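Local atomic coordinates of particle-associated lyase (PDB entry 4Y9V), a protein that is a phage tailspike that binds the capsular saccharide of Acinetobacter baumannii and probably degrades it as a lyase. Residues G149-I154 with I231-N236. Numbering follows the deposited sequence.
Sequences GDWLVI and IDYARN. With EDO (1,2-ethanediol), chain H.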
ATOM      1  N   GLY A 149      -0.793  22.840  23.225  1.00  7.93           N
ATOM      2  CA  GLY A 149      -0.398  21.474  23.447  1.00  7.83           C
ATOM      3  C   GLY A 149      -1.409  20.627  24.184  1.00  6.88           C
ATOM      4  O   GLY A 149      -1.221  19.402  24.248  1.00  8.12           O
ATOM      5  N   ASP A 150      -2.435  21.253  24.737  1.00  6.17           N
ATOM      6  CA  ASP A 150      -3.433  20.475  25.470  1.00  5.87           C
ATOM      7  C   ASP A 150      -4.166  19.522  24.516  1.00  5.36           C
ATOM      8  O   ASP A 150      -4.489  19.850  23.370  1.00  5.87           O
ATOM      9  CB  ASP A 150      -4.434  21.385  26.140  1.00  6.34           C
ATOM     10  CG  ASP A 150      -3.947  22.113  27.398  1.00  7.77           C
ATOM     11  OD1 ASP A 150      -2.847  21.773  27.878  1.00  9.19           O
ATOM     12  OD2 ASP A 150      -4.689  22.976  27.859  1.00  9.70           O
ATOM     13  N   TRP A 151      -4.497  18.350  25.070  1.00  5.28           N
ATOM     14  CA  TRP A 151      -5.397  17.384  24.493  1.00  5.21           C
ATOM     15  C   TRP A 151      -6.811  17.707  24.981  1.00  4.87           C
ATOM     16  O   TRP A 151      -7.092  17.601  26.171  1.00  5.55           O
ATOM     17  CB  TRP A 151      -4.958  15.971  24.909  1.00  5.65           C
ATOM     18  CG  TRP A 151      -5.847  14.842  24.506  1.00  5.06           C
ATOM     19  CD1 TRP A 151      -6.990  14.843  23.760  1.00  5.46           C
ATOM     20  CD2 TRP A 151      -5.614  13.477  24.883  1.00  4.72           C
ATOM     21  NE1 TRP A 151      -7.496  13.574  23.668  1.00  5.45           N
ATOM     22  CE2 TRP A 151      -6.674  12.709  24.333  1.00  4.86           C
ATOM     23  CE3 TRP A 151      -4.629  12.819  25.607  1.00  5.00           C
ATOM     24  CZ2 TRP A 151      -6.759  11.325  24.529  1.00  4.91           C
ATOM     25  CZ3 TRP A 151      -4.698  11.450  25.784  1.00  5.15           C
ATOM     26  CH2 TRP A 151      -5.754  10.714  25.239  1.00  5.07           C
ATOM     27  N   LEU A 152      -7.648  18.156  24.039  1.00  4.75           N
ATOM     28  CA  LEU A 152      -9.035  18.433  24.322  1.00  5.07           C
ATOM     29  C   LEU A 152      -9.918  17.387  23.616  1.00  4.71           C
ATOM     30  O   LEU A 152      -9.545  16.799  22.597  1.00  5.23           O
ATOM     31  CB  LEU A 152      -9.479  19.829  23.861  1.00  5.28           C
ATOM     32  CG  LEU A 152      -8.624  20.989  24.398  1.00  5.51           C
ATOM     33  CD1 LEU A 152      -9.206  22.306  23.853  1.00  6.69           C
ATOM     34  CD2 LEU A 152      -8.548  21.013  25.907  1.00  6.33           C
ATOM     35  N   VAL A 153     -11.099  17.197  24.186  1.00  5.02           N
ATOM     36  CA  VAL A 153     -12.131  16.355  23.585  1.00  5.00           C
ATOM     37  C   VAL A 153     -13.332  17.249  23.302  1.00  4.82           C
ATOM     38  O   VAL A 153     -13.853  17.919  24.191  1.00  5.94           O
ATOM     39  CB  VAL A 153     -12.572  15.216  24.518  1.00  5.28           C
ATOM     40  CG1 VAL A 153     -13.475  14.251  23.752  1.00  5.83           C
ATOM     41  CG2 VAL A 153     -11.379  14.489  25.140  1.00  5.63           C
ATOM     42  N   ILE A 154     -13.785  17.238  22.039  1.00  4.89           N
ATOM     43  CA  ILE A 154     -15.071  17.781  21.665  1.00  5.08           C
ATOM     44  C   ILE A 154     -16.039  16.607  21.753  1.00  5.05           C
ATOM     45  O   ILE A 154     -15.783  15.564  21.163  1.00  5.41           O
ATOM     46  CB  ILE A 154     -15.025  18.329  20.218  1.00  5.58           C
ATOM     47  CG1 ILE A 154     -14.001  19.430  20.064  1.00  6.63           C
ATOM     48  CG2 ILE A 154     -16.428  18.761  19.749  1.00  7.08           C
ATOM     49  CD1 ILE A 154     -13.635  19.773  18.623  1.00  7.39           C
ATOM     50  N   ILE A 231      -5.727   0.316  28.933  1.00  4.77           N
ATOM     51  CA  ILE A 231      -5.015   1.594  28.939  1.00  4.92           C
ATOM     52  C   ILE A 231      -6.005   2.627  28.414  1.00  4.69           C
ATOM     53  O   ILE A 231      -6.549   2.442  27.330  1.00  5.24           O
ATOM     54  CB  ILE A 231      -3.750   1.551  28.087  1.00  5.63           C
ATOM     55  CG1 ILE A 231      -2.774   0.499  28.564  1.00  6.57           C
ATOM     56  CG2 ILE A 231      -3.122   2.929  27.989  1.00  6.80           C
ATOM     57  CD1 ILE A 231      -1.590   0.262  27.657  1.00  8.62           C
ATOM     58  N   ASP A 232      -6.243   3.681  29.207  1.00  4.90           N
ATOM     59  CA  ASP A 232      -7.305   4.643  28.955  1.00  4.78           C
ATOM     60  C   ASP A 232      -6.735   6.051  29.080  1.00  4.78           C
ATOM     61  O   ASP A 232      -5.994   6.333  30.031  1.00  5.37           O
ATOM     62  CB  ASP A 232      -8.418   4.369  29.966  1.00  5.18           C
ATOM     63  CG  ASP A 232      -9.756   5.022  29.751  1.00  5.54           C
ATOM     64  OD1 ASP A 232      -9.893   5.964  28.969  1.00  6.52           O
ATOM     65  OD2 ASP A 232     -10.738   4.506  30.412  1.00  6.70           O
ATOM     66  N   TYR A 233      -7.048   6.932  28.128  1.00  4.53           N
ATOM     67  CA  TYR A 233      -6.597   8.318  28.181  1.00  4.68           C
ATOM     68  C   TYR A 233      -5.041   8.399  28.261  1.00  4.73           C
ATOM     69  O   TYR A 233      -4.439   8.981  29.161  1.00  5.31           O
ATOM     70  CB  TYR A 233      -7.254   9.150  29.253  1.00  4.95           C
ATOM     71  CG  TYR A 233      -8.611   9.732  28.895  1.00  4.78           C
ATOM     72  CD1 TYR A 233      -8.886  10.271  27.645  1.00  4.88           C
ATOM     73  CD2 TYR A 233      -9.599   9.850  29.870  1.00  5.73           C
ATOM     74  CE1 TYR A 233     -10.113  10.877  27.366  1.00  4.96           C
ATOM     75  CE2 TYR A 233     -10.821  10.469  29.597  1.00  6.06           C
ATOM     76  CZ  TYR A 233     -11.084  10.984  28.334  1.00  5.39           C
ATOM     77  OH  TYR A 233     -12.262  11.592  28.015  1.00  6.23           O
ATOM     78  N   ALA A 234      -4.422   7.834  27.217  1.00  4.91           N
ATOM     79  CA  ALA A 234      -2.988   7.924  26.993  1.00  4.91           C
ATOM     80  C   ALA A 234      -2.762   8.394  25.549  1.00  4.88           C
ATOM     81  O   ALA A 234      -3.571   8.143  24.660  1.00  4.85           O
ATOM     82  CB  ALA A 234      -2.282   6.604  27.232  1.00  5.37           C
ATOM     83  N   ARG A 235      -1.613   9.054  25.327  1.00  5.63           N
ATOM     84  CA  ARG A 235      -1.268   9.544  23.993  0.51  5.32           C
ATOM     85  C   ARG A 235       0.210   9.304  23.682  1.00  5.53           C
ATOM     86  O   ARG A 235       1.065   9.240  24.566  1.00  6.60           O
ATOM     87  CB  ARG A 235      -1.629  11.017  23.809  0.51  5.99           C
ATOM     88  CG  ARG A 235      -0.941  12.054  24.690  0.51  6.72           C
ATOM     89  CD  ARG A 235      -1.157  13.508  24.275  0.51  7.88           C
ATOM     90  NE  ARG A 235      -0.686  14.490  25.244  0.51  9.23           N
ATOM     91  CZ  ARG A 235      -0.802  15.823  25.202  0.51 11.59           C
ATOM     92  NH1 ARG A 235      -1.426  16.350  24.210  0.51 13.59           N
ATOM     93  NH2 ARG A 235      -0.299  16.567  26.192  0.51 16.39           N
ATOM     94  N   ASN A 236       0.554   9.235  22.404  0.54  5.68           N
ATOM     95  CA  ASN A 236       1.922   9.281  21.918  0.54  5.91           C
ATOM     96  C   ASN A 236       2.767   8.118  22.438  0.54  5.80           C
ATOM     97  O   ASN A 236       3.800   8.322  23.079  0.54  7.34           O
ATOM     98  CB  ASN A 236       2.628  10.614  22.282  0.54  7.91           C
ATOM     99  CG  ASN A 236       1.903  11.810  21.767  0.54  7.64           C
ATOM    100  OD1 ASN A 236       1.325  11.767  20.729  0.54 12.01           O
ATOM    101  ND2 ASN A 236       1.825  12.889  22.521  0.54  9.99           N
TER
HETATM  102  C1  EDO H 806       3.232  10.912  26.301  1.00 16.57           C
HETATM  103  O1  EDO H 806       2.234  11.066  27.348  0.80 17.24           O
HETATM  104  C2  EDO H 806       3.954   9.611  26.215  1.00 10.68           C
HETATM  105  O2  EDO H 806       3.133   8.437  26.216  0.80  7.91           O
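W151 reaches out of strand 151-156 and lays its indole between Y233 and the chain of R235, joining a part that matches a tailspike Ig-like family to the end of strand 229-232, consistent with a pectin-lyase-like beta-helix. Its CG stands anti to the backbone N (chi1 175°), which carries the six-membered ring across to the backbone at Y233 and A234. W151 CH2 lies 3.4 Å from A234 O. Y233 turns an edge toward the indole face in an offset edge-to-face pair, planes 81° apart, with its CD1 3.9 Å from W151 CZ2. The tyrosine OH end comes near V153 CG2 and is hydrogen-bonded to H120. R235, extended from CG to NE, runs its methylenes along the ring, with CB 3.7 Å from W151 CZ3 and CD 3.8 Å from W151 CE3. F174 and F258 also meet the indole, so this half is tightly packed and buried.

The contact thins out at the guanidinium. R235 NH1 donates to G149 O over 3.1 Å, nearly straight at 165°, with the carbonyl oxygen close to the guanidinium plane. The partly exposed arginine was modelled in two conformers. An ethanediol, probably from the crystallisation liquor, donates through O2 to R235 O. With one hydrogen bond between the segments, cohesion here probably comes mainly from aromatic and aliphatic packing, while the arginine adds its bond at the partly exposed end, where its ion pair with E176 is long and weak.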